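Clan CA, family C40, NlpC/P60 superfamily cysteine peptidase (Trichomonas vaginalis, PDB 6BIO) probably acts as a cysteine peptidase of the NlpC/P60 family that hydrolyses bacterial peptidoglycan. Local coordinates at residues F63-V66 and E71-W74; S13-Q18 and F120-F125; L185-Y190 and M197-D202. All coordinates share one frame; numbering follows the deposited sequence.

How the contacts relate
Contacts 1 and 2 both reach the long antiparallel sheet of the N-terminal part. Contact 3 lies in the NlpC/P60 part. Contact 1 pairs two adjacent strands of a hairpin and is partly buried. It combines backbone bonds with a stacked ring pair and a histidine-carboxylate hydrogen bond. Contact 2, also partly buried, brings the loop before strand 19-23 to a distant hairpin turn. It relies on one aromatic ring and a bridging water. Contact 3 is the buried one, built from methionine packing and a hydrogen bond from a glutamine side-chain amide to a backbone carbonyl. The centres of contacts 1 and 3 are about 18 Å apart, those of contacts 2 and 3 about 24 Å.

Contact 1. Residues F63-V66 and E71-W74; sequences FAHV and EDCW
The imidazole of His65 lies flat on the indole of Trp74 while its edge is bonded to the carboxylate of Asp72. The His65 ring and the six-membered ring of Trp74 form an offset stack with planes 7° apart and centroids separated by 4.1 Å. The overlap is shifted toward the rims, with His65 ND1 3.5 Å from Trp74 CZ2. The methylene fills the more central place: His65 CB stands over the indole face, 3.5 Å from the centroid of the six-membered ring, as a CH-pi contact. With CG anti to the backbone N (chi1 -167°), the His65 ring is carried toward Asp72. There His65 NE2 donates to Asp72 OD2 at 2.7 Å. The bond is nearly straight and lies in the imidazole plane. It meets the oxygen on its anti side, moderately out of the carboxylate plane. Stack and bond together fix the rotation of the imidazole, and the nearby carboxylate would probably stabilise a positive charge on it.

His65 and Trp74 are a non-hydrogen-bonded pair in the antiparallel hairpin of strands 63-68 and 71-76. The hairpin is part of a long, mostly N-terminal sheet, and strand 53-60 adjoins it beside His65. Next comes the hydrogen-bonded pair of Val66 and Cys73. Val66 N donates to Cys73 O at 2.8 Å, and Cys73 N returns a bond of 3.0 Å to Val66 O. These two side chains point to the face opposite His65 and Trp74. Val66 CG2 touches Cys73 SG at 3.8 Å, and Leu48 packs against both residues. Beside the stack, Phe63 CB meets the edge of the indole, 3.6 Å from Trp74 CE3.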
ATOM      1  N   PHE A  63     -13.526   4.859 -16.873  1.00 10.77           N
ATOM      2  CA  PHE A  63     -12.467   4.806 -15.882  1.00 10.63           C
ATOM      3  C   PHE A  63     -12.943   4.145 -14.600  1.00 10.23           C
ATOM      4  O   PHE A  63     -14.113   4.237 -14.225  1.00 11.44           O
ATOM      5  CB  PHE A  63     -12.018   6.231 -15.529  1.00 11.02           C
ATOM      6  CG  PHE A  63     -11.290   6.951 -16.637  1.00 11.23           C
ATOM      7  CD1 PHE A  63      -9.918   6.806 -16.807  1.00 11.91           C
ATOM      8  CD2 PHE A  63     -11.962   7.817 -17.478  1.00 11.63           C
ATOM      9  CE1 PHE A  63      -9.257   7.472 -17.789  1.00 14.12           C
ATOM     10  CE2 PHE A  63     -11.307   8.473 -18.492  1.00 12.48           C
ATOM     11  CZ  PHE A  63      -9.952   8.298 -18.652  1.00 13.81           C
ATOM     12  N   ALA A  64     -12.003   3.541 -13.903  1.00  9.02           N
ATOM     13  CA  ALA A  64     -12.170   3.127 -12.522  1.00  8.24           C
ATOM     14  C   ALA A  64     -11.574   4.201 -11.616  1.00  7.99           C
ATOM     15  O   ALA A  64     -10.458   4.679 -11.865  1.00  8.05           O
ATOM     16  CB  ALA A  64     -11.442   1.811 -12.252  1.00  8.47           C
ATOM     17  N   HIS A  65     -12.324   4.581 -10.583  1.00  8.00           N
ATOM     18  CA  HIS A  65     -11.858   5.467  -9.539  1.00  8.16           C
ATOM     19  C   HIS A  65     -11.243   4.582  -8.468  1.00  7.71           C
ATOM     20  O   HIS A  65     -11.950   3.767  -7.863  1.00  7.54           O
ATOM     21  CB  HIS A  65     -13.033   6.239  -8.973  1.00  9.06           C
ATOM     22  CG  HIS A  65     -12.633   7.378  -8.110  1.00 10.22           C
ATOM     23  ND1 HIS A  65     -13.561   8.121  -7.404  1.00 11.29           N
ATOM     24  CD2 HIS A  65     -11.422   7.934  -7.851  1.00 10.84           C
ATOM     25  CE1 HIS A  65     -12.926   9.080  -6.746  1.00 12.11           C
ATOM     26  NE2 HIS A  65     -11.636   8.995  -7.004  1.00 11.87           N
ATOM     27  N   VAL A  66      -9.930   4.698  -8.259  1.00  6.82           N
ATOM     28  CA  VAL A  66      -9.195   3.797  -7.379  1.00  6.00           C
ATOM     29  C   VAL A  66      -8.539   4.591  -6.260  1.00  6.18           C
ATOM     30  O   VAL A  66      -8.289   5.788  -6.373  1.00  6.88           O
ATOM     31  CB  VAL A  66      -8.178   2.901  -8.147  1.00  6.34           C
ATOM     32  CG1 VAL A  66      -8.900   2.114  -9.258  1.00  7.78           C
ATOM     33  CG2 VAL A  66      -7.051   3.739  -8.756  1.00  6.78           C
ATOM     34  N   GLU A  71      -4.614   8.412  -1.217  1.00  7.08           N
ATOM     35  CA  GLU A  71      -4.514   8.866  -2.588  1.00  6.77           C
ATOM     36  C   GLU A  71      -5.605   8.232  -3.438  1.00  6.81           C
ATOM     37  O   GLU A  71      -5.823   7.025  -3.368  1.00  7.19           O
ATOM     38  CB  GLU A  71      -3.136   8.489  -3.151  1.00  6.76           C
ATOM     39  CG  GLU A  71      -2.812   9.032  -4.532  1.00  7.16           C
ATOM     40  CD  GLU A  71      -2.512  10.521  -4.585  1.00  8.14           C
ATOM     41  OE1 GLU A  71      -2.261  11.121  -3.507  1.00  9.23           O
ATOM     42  OE2 GLU A  71      -2.548  11.083  -5.712  1.00  9.03           O
ATOM     43  N   ASP A  72      -6.262   9.024  -4.262  1.00  7.03           N
ATOM     44  CA  ASP A  72      -7.211   8.514  -5.245  1.00  7.33           C
ATOM     45  C   ASP A  72      -6.911   9.073  -6.631  1.00  7.63           C
ATOM     46  O   ASP A  72      -6.382  10.183  -6.791  1.00  7.97           O
ATOM     47  CB  ASP A  72      -8.685   8.762  -4.832  1.00  9.73           C
ATOM     48  CG  ASP A  72      -9.065  10.209  -4.940  1.00 11.73           C
ATOM     49  OD1 ASP A  72      -8.592  11.014  -4.102  1.00 13.93           O
ATOM     50  OD2 ASP A  72      -9.798  10.563  -5.872  1.00 13.62           O
ATOM     51  N   CYS A  73      -7.289   8.300  -7.641  1.00  7.47           N
ATOM     52  CA  CYS A  73      -7.069   8.682  -9.025  1.00  7.43           C
ATOM     53  C   CYS A  73      -7.974   7.823  -9.900  1.00  7.32           C
ATOM     54  O   CYS A  73      -8.712   6.950  -9.422  1.00  7.73           O
ATOM     55  CB  CYS A  73      -5.594   8.528  -9.413  1.00  7.91           C
ATOM     56  SG  CYS A  73      -4.981   6.863  -9.364  1.00  8.48           S
ATOM     57  N   TRP A  74      -7.903   8.068 -11.198  1.00  7.79           N
ATOM     58  CA  TRP A  74      -8.750   7.403 -12.176  1.00  7.48           C
ATOM     59  C   TRP A  74      -7.859   6.757 -13.222  1.00  7.65           C
ATOM     60  O   TRP A  74      -6.947   7.406 -13.749  1.00  8.87           O
ATOM     61  CB  TRP A  74      -9.656   8.416 -12.853  1.00  8.04           C
ATOM     62  CG  TRP A  74     -10.643   9.076 -11.958  1.00  8.64           C
ATOM     63  CD1 TRP A  74     -10.425  10.142 -11.123  1.00  9.39           C
ATOM     64  CD2 TRP A  74     -12.027   8.723 -11.789  1.00  9.09           C
ATOM     65  NE1 TRP A  74     -11.581  10.471 -10.456  1.00 10.34           N
ATOM     66  CE2 TRP A  74     -12.584   9.639 -10.881  1.00  9.99           C
ATOM     67  CE3 TRP A  74     -12.849   7.743 -12.347  1.00  9.73           C
ATOM     68  CZ2 TRP A  74     -13.921   9.601 -10.514  1.00 10.28           C
ATOM     69  CZ3 TRP A  74     -14.194   7.693 -11.976  1.00 11.27           C
ATOM     70  CH2 TRP A  74     -14.715   8.606 -11.061  1.00 10.84           C
TER

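Contact 2. Residues S13-Q18 and F120-F125; sequences SSYQTQ and FNCDGF
Phe120 and Tyr15 meet at the start of the 120-125 segment, where Phe120 O lies 3.9 Å from Tyr15 OH. This is proximity without a bond, since the Tyr15 hydroxyl is hydrogen-bonded to Asp119 instead. The Phe120 side chain leaves the backbone away from the 13-18 loop, and its ring stacks on His55. Asn121 follows with a positive phi, and its amide ND2 is bonded to Asp194.

Cys122 makes the main apolar contact. Its CB sits over one face of the Tyr15 ring, 4.1 Å from the ring centroid, as a CH-pi contact. Its SG lies obliquely to the ring, 3.8 Å from Tyr15 OH. The opposite face of the same ring carries Gln18 NE2, 3.3 Å above the plane, so the phenol is layered between the cysteine and an amide of its own loop. Tyr15 projects CG anti to its own N (chi1 -169°), which carries the ring from the loop across to the cysteine.

Cys122 to Phe125 form a type I' turn that closes the hairpin of strands 114-122 and 125-130 in the bacterial SH3 domain. Both central residues, Asp123 and Gly124, have positive phi. Asp123 OD2 approaches the ring obliquely, 3.8 Å from Tyr15 CD2. Its carboxylate plane is steep to the ring, 79° away. A water donates to Asp123 OD2 and accepts from Ser13 OG, each at 2.7 Å. Ser13 OG also accepts from Tyr15 N in an ST turn, and Pro99 packs on both Ser13 and Tyr15. After Gly124 the turn is closed at Phe125. Cys122 N donates to Phe125 O at 2.8 Å, and a weak bond runs back from Phe125 N.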
ATOM      1  N   SER A  13     -19.240   6.875  10.711  1.00 12.71           N
ATOM      2  CA  SER A  13     -18.391   6.513   9.589  1.00 13.03           C
ATOM      3  C   SER A  13     -18.855   7.187   8.307  1.00 15.05           C
ATOM      4  O   SER A  13     -20.048   7.272   8.044  1.00 16.25           O
ATOM      5  CB  SER A  13     -18.368   5.012   9.357  1.00 12.24           C
ATOM      6  OG  SER A  13     -17.579   4.721   8.208  1.00 12.29           O
ATOM      7  N   SER A  14     -17.891   7.714   7.559  1.00 16.08           N
ATOM      8  CA  SER A  14     -18.113   8.192   6.202  1.00 17.31           C
ATOM      9  C   SER A  14     -17.554   7.234   5.160  1.00 16.05           C
ATOM     10  O   SER A  14     -17.460   7.603   3.982  1.00 17.78           O
ATOM     11  CB  SER A  14     -17.520   9.593   5.996  1.00 20.01           C
ATOM     12  OG  SER A  14     -16.098   9.533   5.981  1.00 22.46           O
ATOM     13  N   TYR A  15     -17.208   6.009   5.558  1.00 13.41           N
ATOM     14  CA  TYR A  15     -16.508   5.085   4.670  1.00 11.53           C
ATOM     15  C   TYR A  15     -17.450   4.613   3.572  1.00 10.86           C
ATOM     16  O   TYR A  15     -18.487   4.008   3.859  1.00 12.44           O
ATOM     17  CB  TYR A  15     -15.965   3.908   5.477  1.00 10.25           C
ATOM     18  CG  TYR A  15     -14.989   3.032   4.700  1.00  8.71           C
ATOM     19  CD1 TYR A  15     -15.431   1.988   3.926  1.00  9.14           C
ATOM     20  CD2 TYR A  15     -13.644   3.291   4.723  1.00  9.14           C
ATOM     21  CE1 TYR A  15     -14.552   1.205   3.188  1.00  9.15           C
ATOM     22  CE2 TYR A  15     -12.751   2.532   3.991  1.00  8.98           C
ATOM     23  CZ  TYR A  15     -13.203   1.507   3.210  1.00  9.31           C
ATOM     24  OH  TYR A  15     -12.234   0.808   2.471  1.00  9.26           O
ATOM     25  N   GLN A  16     -17.094   4.893   2.318  1.00 10.08           N
ATOM     26  CA  GLN A  16     -17.944   4.541   1.203  0.52 10.99           C
ATOM     27  C   GLN A  16     -17.711   3.097   0.774  1.00  9.77           C
ATOM     28  O   GLN A  16     -16.624   2.527   0.909  1.00  9.59           O
ATOM     29  CB  GLN A  16     -17.660   5.502   0.048  0.52 13.35           C
ATOM     30  CG  GLN A  16     -17.924   6.957   0.375  0.52 16.64           C
ATOM     31  CD  GLN A  16     -19.365   7.219   0.793  0.52 19.51           C
ATOM     32  OE1 GLN A  16     -20.318   6.888   0.063  0.52 20.67           O
ATOM     33  NE2 GLN A  16     -19.535   7.820   1.967  0.52 20.76           N
ATOM     34  N   THR A  17     -18.769   2.489   0.246  1.00  8.99           N
ATOM     35  CA  THR A  17     -18.690   1.121  -0.238  1.00  8.78           C
ATOM     36  C   THR A  17     -17.673   1.008  -1.361  1.00  8.28           C
ATOM     37  O   THR A  17     -17.732   1.748  -2.361  1.00 10.28           O
ATOM     38  CB  THR A  17     -20.065   0.700  -0.721  1.00 10.31           C
ATOM     39  OG1 THR A  17     -21.014   1.014   0.300  1.00 11.95           O
ATOM     40  CG2 THR A  17     -20.096  -0.780  -1.045  1.00 10.56           C
ATOM     41  N   GLN A  18     -16.708   0.103  -1.162  1.00  7.08           N
ATOM     42  CA  GLN A  18     -15.614  -0.081  -2.103  1.00  7.07           C
ATOM     43  C   GLN A  18     -15.383  -1.566  -2.325  1.00  6.10           C
ATOM     44  O   GLN A  18     -15.779  -2.405  -1.527  1.00  6.55           O
ATOM     45  CB  GLN A  18     -14.338   0.560  -1.571  1.00  8.23           C
ATOM     46  CG  GLN A  18     -14.429   2.053  -1.526  1.00  8.64           C
ATOM     47  CD  GLN A  18     -13.376   2.694  -0.633  1.00  8.35           C
ATOM     48  OE1 GLN A  18     -12.183   2.705  -0.956  1.00  7.87           O
ATOM     49  NE2 GLN A  18     -13.818   3.278   0.483  1.00  8.30           N
ATOM     50  N   PHE A 120     -11.081  -4.356   2.248  1.00  5.91           N
ATOM     51  CA  PHE A 120     -10.158  -4.555   3.348  1.00  6.30           C
ATOM     52  C   PHE A 120      -9.725  -3.220   3.925  1.00  6.24           C
ATOM     53  O   PHE A 120      -9.828  -2.186   3.292  1.00  5.91           O
ATOM     54  CB  PHE A 120      -8.925  -5.362   2.916  1.00  7.26           C
ATOM     55  CG  PHE A 120      -8.048  -4.589   1.961  1.00  7.25           C
ATOM     56  CD1 PHE A 120      -8.408  -4.434   0.630  1.00  7.25           C
ATOM     57  CD2 PHE A 120      -6.883  -3.973   2.382  1.00  7.54           C
ATOM     58  CE1 PHE A 120      -7.675  -3.690  -0.231  1.00  8.02           C
ATOM     59  CE2 PHE A 120      -6.118  -3.199   1.498  1.00  8.29           C
ATOM     60  CZ  PHE A 120      -6.513  -3.069   0.202  1.00  8.13           C
ATOM     61  N   ASN A 121      -9.173  -3.252   5.136  1.00  6.42           N
ATOM     62  CA  ASN A 121      -8.622  -2.070   5.790  1.00  6.58           C
ATOM     63  C   ASN A 121      -9.675  -0.998   5.950  1.00  6.65           C
ATOM     64  O   ASN A 121      -9.394   0.192   5.867  1.00  7.13           O
ATOM     65  CB  ASN A 121      -7.377  -1.537   5.079  1.00  6.96           C
ATOM     66  CG  ASN A 121      -6.583  -0.551   5.901  1.00  7.22           C
ATOM     67  OD1 ASN A 121      -6.589  -0.586   7.122  1.00  8.10           O
ATOM     68  ND2 ASN A 121      -5.820   0.293   5.223  1.00  8.11           N
ATOM     69  N   CYS A 122     -10.904  -1.443   6.259  1.00  6.61           N
ATOM     70  CA  CYS A 122     -12.034  -0.519   6.412  1.00  7.35           C
ATOM     71  C   CYS A 122     -12.134  -0.046   7.863  1.00  7.23           C
ATOM     72  O   CYS A 122     -13.040  -0.413   8.599  1.00  7.38           O
ATOM     73  CB  CYS A 122     -13.338  -1.179   5.981  1.00  7.43           C
ATOM     74  SG  CYS A 122     -13.247  -2.207   4.501  1.00  7.59           S
ATOM     75  N   ASP A 123     -11.151   0.747   8.276  1.00  8.00           N
ATOM     76  CA  ASP A 123     -11.146   1.351   9.603  1.00  8.42           C
ATOM     77  C   ASP A 123     -11.354   0.322  10.708  1.00  8.67           C
ATOM     78  O   ASP A 123     -12.145   0.534  11.645  1.00  9.38           O
ATOM     79  CB  ASP A 123     -12.180   2.462   9.690  1.00 10.23           C
ATOM     80  CG  ASP A 123     -11.928   3.563   8.682  1.00 11.54           C
ATOM     81  OD1 ASP A 123     -10.793   3.745   8.230  1.00 13.04           O
ATOM     82  OD2 ASP A 123     -12.877   4.227   8.293  1.00 12.62           O
ATOM     83  N   GLY A 124     -10.645  -0.804  10.607  1.00  7.93           N
ATOM     84  CA  GLY A 124     -10.702  -1.856  11.613  1.00  8.63           C
ATOM     85  C   GLY A 124     -11.631  -2.996  11.264  1.00  8.60           C
ATOM     86  O   GLY A 124     -11.759  -3.926  12.074  1.00 10.89           O
ATOM     87  N   PHE A 125     -12.178  -3.005  10.044  1.00  7.64           N
ATOM     88  CA  PHE A 125     -13.150  -3.981   9.573  1.00  6.84           C
ATOM     89  C   PHE A 125     -12.771  -4.460   8.175  1.00  7.27           C
ATOM     90  O   PHE A 125     -12.114  -3.742   7.428  1.00  8.04           O
ATOM     91  CB  PHE A 125     -14.569  -3.389   9.478  1.00  7.23           C
ATOM     92  CG  PHE A 125     -15.168  -2.944  10.801  1.00  7.69           C
ATOM     93  CD1 PHE A 125     -14.785  -1.746  11.398  1.00  8.84           C
ATOM     94  CD2 PHE A 125     -16.220  -3.666  11.380  1.00  8.39           C
ATOM     95  CE1 PHE A 125     -15.385  -1.338  12.580  1.00  8.98           C
ATOM     96  CE2 PHE A 125     -16.801  -3.262  12.561  1.00  9.29           C
ATOM     97  CZ  PHE A 125     -16.382  -2.084  13.158  1.00  9.61           C
TER
HETATM   98  O   HOH W   1     -15.256   4.259   9.509  1.00 14.28           O

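Contact 3. Residues L185-Y190 and M197-D202; sequences LMQWAY and MHRTAD
Met197 fits tightly against helix 182-191, between Met186 and Tyr190. Its SD lies 3.7 Å from Met186 CB, and its CE meets Tyr190 CD2 at 3.4 Å. The methyl approaches the tyrosine ring obliquely. Met197 places CG between the backbone N and carbonyl carbon (chi1 62°), and a bend at the last torsion turns CE to the ring. Met240 of strand 237-243 packs on both Met186 and Tyr190, and the Tyr190 hydroxyl is bonded to Gly220. This part is buried and apolar.

The helix and the following loop belong to the NlpC/P60 domain. In this papain-like fold such a helix packs on the central sheet and usually carries the catalytic cysteine at its N-terminus. The loop from Met197 leads into the short helix 201-204.

The other side is polar and more open, and both His198 and Arg199 are partly exposed. Gln187 reaches out with an extended chain, and its NE2 donates to Met197 O at 2.8 Å. The bond lies in the carbonyl plane and close to the amide plane, which fixes the rotation of the amide. Gln187 OE1 rests 3.2 Å from Arg199 CD, but its hydrogen bond goes to Tyr52. The guanidinium group crosses the amide at a steep angle, 73° between planes. It forms a salt bridge with Asp181 and a cation-pi contact with Tyr49. A water links the two backbones, donating a hydrogen bond to Gln187 O at 2.9 Å and accepting one from Met197 N at 3.1 Å.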
ATOM      1  N   LEU A 185      10.699  -0.180  -5.979  1.00  6.28           N
ATOM      2  CA  LEU A 185      10.693  -1.035  -4.809  1.00  6.63           C
ATOM      3  C   LEU A 185      10.012  -0.349  -3.638  1.00  6.03           C
ATOM      4  O   LEU A 185       9.249  -0.983  -2.896  1.00  6.08           O
ATOM      5  CB  LEU A 185      12.145  -1.445  -4.471  1.00  5.86           C
ATOM      6  CG  LEU A 185      12.317  -2.372  -3.274  1.00  6.72           C
ATOM      7  CD1 LEU A 185      11.653  -3.748  -3.507  1.00  8.13           C
ATOM      8  CD2 LEU A 185      13.774  -2.566  -2.956  1.00  8.07           C
ATOM      9  N   MET A 186      10.279   0.955  -3.427  1.00  5.72           N
ATOM     10  CA  MET A 186       9.676   1.673  -2.305  1.00  5.63           C
ATOM     11  C   MET A 186       8.182   1.782  -2.498  1.00  4.73           C
ATOM     12  O   MET A 186       7.419   1.523  -1.565  1.00  5.42           O
ATOM     13  CB  MET A 186      10.279   3.067  -2.191  1.00  4.96           C
ATOM     14  CG  MET A 186      11.805   3.185  -2.091  1.00  6.16           C
ATOM     15  SD  MET A 186      12.602   2.404  -0.646  1.00  7.06           S
ATOM     16  CE  MET A 186      12.878   0.740  -1.290  1.00  7.43           C
ATOM     17  N   GLN A 187       7.750   2.168  -3.699  1.00  4.82           N
ATOM     18  CA  GLN A 187       6.325   2.371  -3.927  1.00  4.89           C
ATOM     19  C   GLN A 187       5.575   1.052  -3.815  1.00  4.85           C
ATOM     20  O   GLN A 187       4.496   0.994  -3.216  1.00  5.34           O
ATOM     21  CB  GLN A 187       6.086   3.036  -5.272  1.00  4.66           C
ATOM     22  CG  GLN A 187       4.615   3.397  -5.498  1.00  5.68           C
ATOM     23  CD  GLN A 187       4.332   3.932  -6.875  1.00  5.79           C
ATOM     24  OE1 GLN A 187       4.634   3.296  -7.891  1.00  6.56           O
ATOM     25  NE2 GLN A 187       3.718   5.094  -6.933  1.00  6.54           N
ATOM     26  N   TRP A 188       6.153  -0.023  -4.360  1.00  5.41           N
ATOM     27  CA  TRP A 188       5.542  -1.340  -4.261  1.00  5.74           C
ATOM     28  C   TRP A 188       5.352  -1.740  -2.798  1.00  5.66           C
ATOM     29  O   TRP A 188       4.299  -2.261  -2.396  1.00  5.59           O
ATOM     30  CB  TRP A 188       6.417  -2.365  -5.015  1.00  5.55           C
ATOM     31  CG  TRP A 188       5.981  -3.772  -4.684  1.00  6.00           C
ATOM     32  CD1 TRP A 188       4.954  -4.455  -5.214  1.00  6.96           C
ATOM     33  CD2 TRP A 188       6.506  -4.587  -3.629  1.00  6.76           C
ATOM     34  NE1 TRP A 188       4.798  -5.658  -4.552  1.00  7.34           N
ATOM     35  CE2 TRP A 188       5.731  -5.756  -3.573  1.00  7.14           C
ATOM     36  CE3 TRP A 188       7.566  -4.443  -2.733  1.00  7.65           C
ATOM     37  CZ2 TRP A 188       5.990  -6.771  -2.652  1.00  8.04           C
ATOM     38  CZ3 TRP A 188       7.798  -5.449  -1.832  1.00  8.34           C
ATOM     39  CH2 TRP A 188       6.994  -6.582  -1.782  1.00  8.51           C
ATOM     40  N   ALA A 189       6.404  -1.606  -1.990  1.00  5.48           N
ATOM     41  CA  ALA A 189       6.326  -2.087  -0.615  1.00  6.26           C
ATOM     42  C   ALA A 189       5.188  -1.385   0.116  1.00  6.09           C
ATOM     43  O   ALA A 189       4.408  -2.003   0.848  1.00  6.19           O
ATOM     44  CB  ALA A 189       7.654  -1.872   0.110  1.00  6.92           C
ATOM     45  N   TYR A 190       5.094  -0.058  -0.045  1.00  5.26           N
ATOM     46  CA  TYR A 190       4.015   0.664   0.620  1.00  5.40           C
ATOM     47  C   TYR A 190       2.647   0.380   0.002  1.00  4.94           C
ATOM     48  O   TYR A 190       1.633   0.372   0.720  1.00  5.69           O
ATOM     49  CB  TYR A 190       4.364   2.166   0.758  1.00  5.64           C
ATOM     50  CG  TYR A 190       5.224   2.366   1.997  1.00  6.50           C
ATOM     51  CD1 TYR A 190       4.613   2.425   3.226  1.00  7.67           C
ATOM     52  CD2 TYR A 190       6.603   2.441   1.942  1.00  5.91           C
ATOM     53  CE1 TYR A 190       5.339   2.530   4.369  1.00  7.47           C
ATOM     54  CE2 TYR A 190       7.351   2.541   3.099  1.00  6.55           C
ATOM     55  CZ  TYR A 190       6.706   2.629   4.314  1.00  6.59           C
ATOM     56  OH  TYR A 190       7.405   2.727   5.496  1.00  7.92           O
ATOM     57  N   MET A 197       2.822   6.257  -1.931  1.00  6.41           N
ATOM     58  CA  MET A 197       3.865   7.236  -2.193  1.00  7.19           C
ATOM     59  C   MET A 197       3.990   7.339  -3.694  1.00  6.64           C
ATOM     60  O   MET A 197       3.594   6.426  -4.418  1.00  6.40           O
ATOM     61  CB  MET A 197       5.206   6.956  -1.572  1.00  9.81           C
ATOM     62  CG  MET A 197       5.848   5.707  -2.039  1.00  9.33           C
ATOM     63  SD  MET A 197       7.590   5.437  -1.457  1.00  8.08           S
ATOM     64  CE  MET A 197       7.334   5.328   0.269  1.00  8.28           C
ATOM     65  N   HIS A 198       4.594   8.442  -4.157  1.00  7.01           N
ATOM     66  CA  HIS A 198       4.817   8.652  -5.573  1.00  6.64           C
ATOM     67  C   HIS A 198       5.898   7.715  -6.082  1.00  6.66           C
ATOM     68  O   HIS A 198       6.554   6.990  -5.326  1.00  7.52           O
ATOM     69  CB  HIS A 198       5.145  10.126  -5.835  1.00  7.09           C
ATOM     70  CG  HIS A 198       3.934  11.003  -5.774  1.00  7.55           C
ATOM     71  ND1 HIS A 198       2.994  11.047  -6.784  1.00  8.83           N
ATOM     72  CD2 HIS A 198       3.470  11.817  -4.788  1.00  8.99           C
ATOM     73  CE1 HIS A 198       2.023  11.867  -6.439  1.00  8.37           C
ATOM     74  NE2 HIS A 198       2.286  12.353  -5.241  1.00  8.86           N
ATOM     75  N   ARG A 199       6.047   7.698  -7.393  1.00  6.42           N
ATOM     76  CA  ARG A 199       6.824   6.663  -8.057  1.00  6.03           C
ATOM     77  C   ARG A 199       8.317   6.930  -8.128  1.00  7.07           C
ATOM     78  O   ARG A 199       9.087   5.954  -8.136  1.00  7.70           O
ATOM     79  CB  ARG A 199       6.257   6.436  -9.458  1.00  6.66           C
ATOM     80  CG  ARG A 199       7.011   5.470 -10.353  1.00  6.76           C
ATOM     81  CD  ARG A 199       7.100   4.071  -9.753  1.00  6.65           C
ATOM     82  NE  ARG A 199       7.795   3.126 -10.631  1.00  6.93           N
ATOM     83  CZ  ARG A 199       9.106   3.000 -10.702  1.00  7.28           C
ATOM     84  NH1 ARG A 199       9.891   3.844 -10.061  1.00  7.41           N
ATOM     85  NH2 ARG A 199       9.601   2.085 -11.502  1.00  7.41           N
ATOM     86  N   THR A 200       8.753   8.176  -8.233  1.00  7.34           N
ATOM     87  CA  THR A 200      10.163   8.471  -8.476  1.00  7.75           C
ATOM     88  C   THR A 200      10.815   9.038  -7.208  1.00  7.02           C
ATOM     89  O   THR A 200      10.167   9.703  -6.378  1.00  7.23           O
ATOM     90  CB  THR A 200      10.329   9.402  -9.678  1.00 10.51           C
ATOM     91  OG1 THR A 200       9.657  10.629  -9.436  1.00 11.40           O
ATOM     92  CG2 THR A 200       9.749   8.786 -10.909  1.00 12.00           C
ATOM     93  N   ALA A 201      12.132   8.833  -7.113  1.00  7.16           N
ATOM     94  CA  ALA A 201      12.851   9.198  -5.911  1.00  7.49           C
ATOM     95  C   ALA A 201      12.751  10.689  -5.653  1.00  6.95           C
ATOM     96  O   ALA A 201      12.641  11.110  -4.511  1.00  7.58           O
ATOM     97  CB  ALA A 201      14.323   8.798  -6.005  1.00  8.67           C
ATOM     98  N   ASP A 202      12.829  11.511  -6.712  1.00  7.50           N
ATOM     99  CA  ASP A 202      12.805  12.951  -6.501  1.00  9.33           C
ATOM    100  C   ASP A 202      11.468  13.484  -6.006  1.00  9.09           C
ATOM    101  O   ASP A 202      11.406  14.606  -5.509  1.00 10.46           O
ATOM    102  CB  ASP A 202      13.229  13.687  -7.771  1.00 11.66           C
ATOM    103  CG  ASP A 202      12.363  13.382  -8.987  1.00 15.54           C
ATOM    104  OD1 ASP A 202      11.540  12.457  -8.984  1.00 16.20           O
ATOM    105  OD2 ASP A 202      12.578  14.022 -10.029  1.00 18.51           O
TER
HETATM  106  O   HOH W   2       2.679   3.189  -2.626  1.00  5.73           O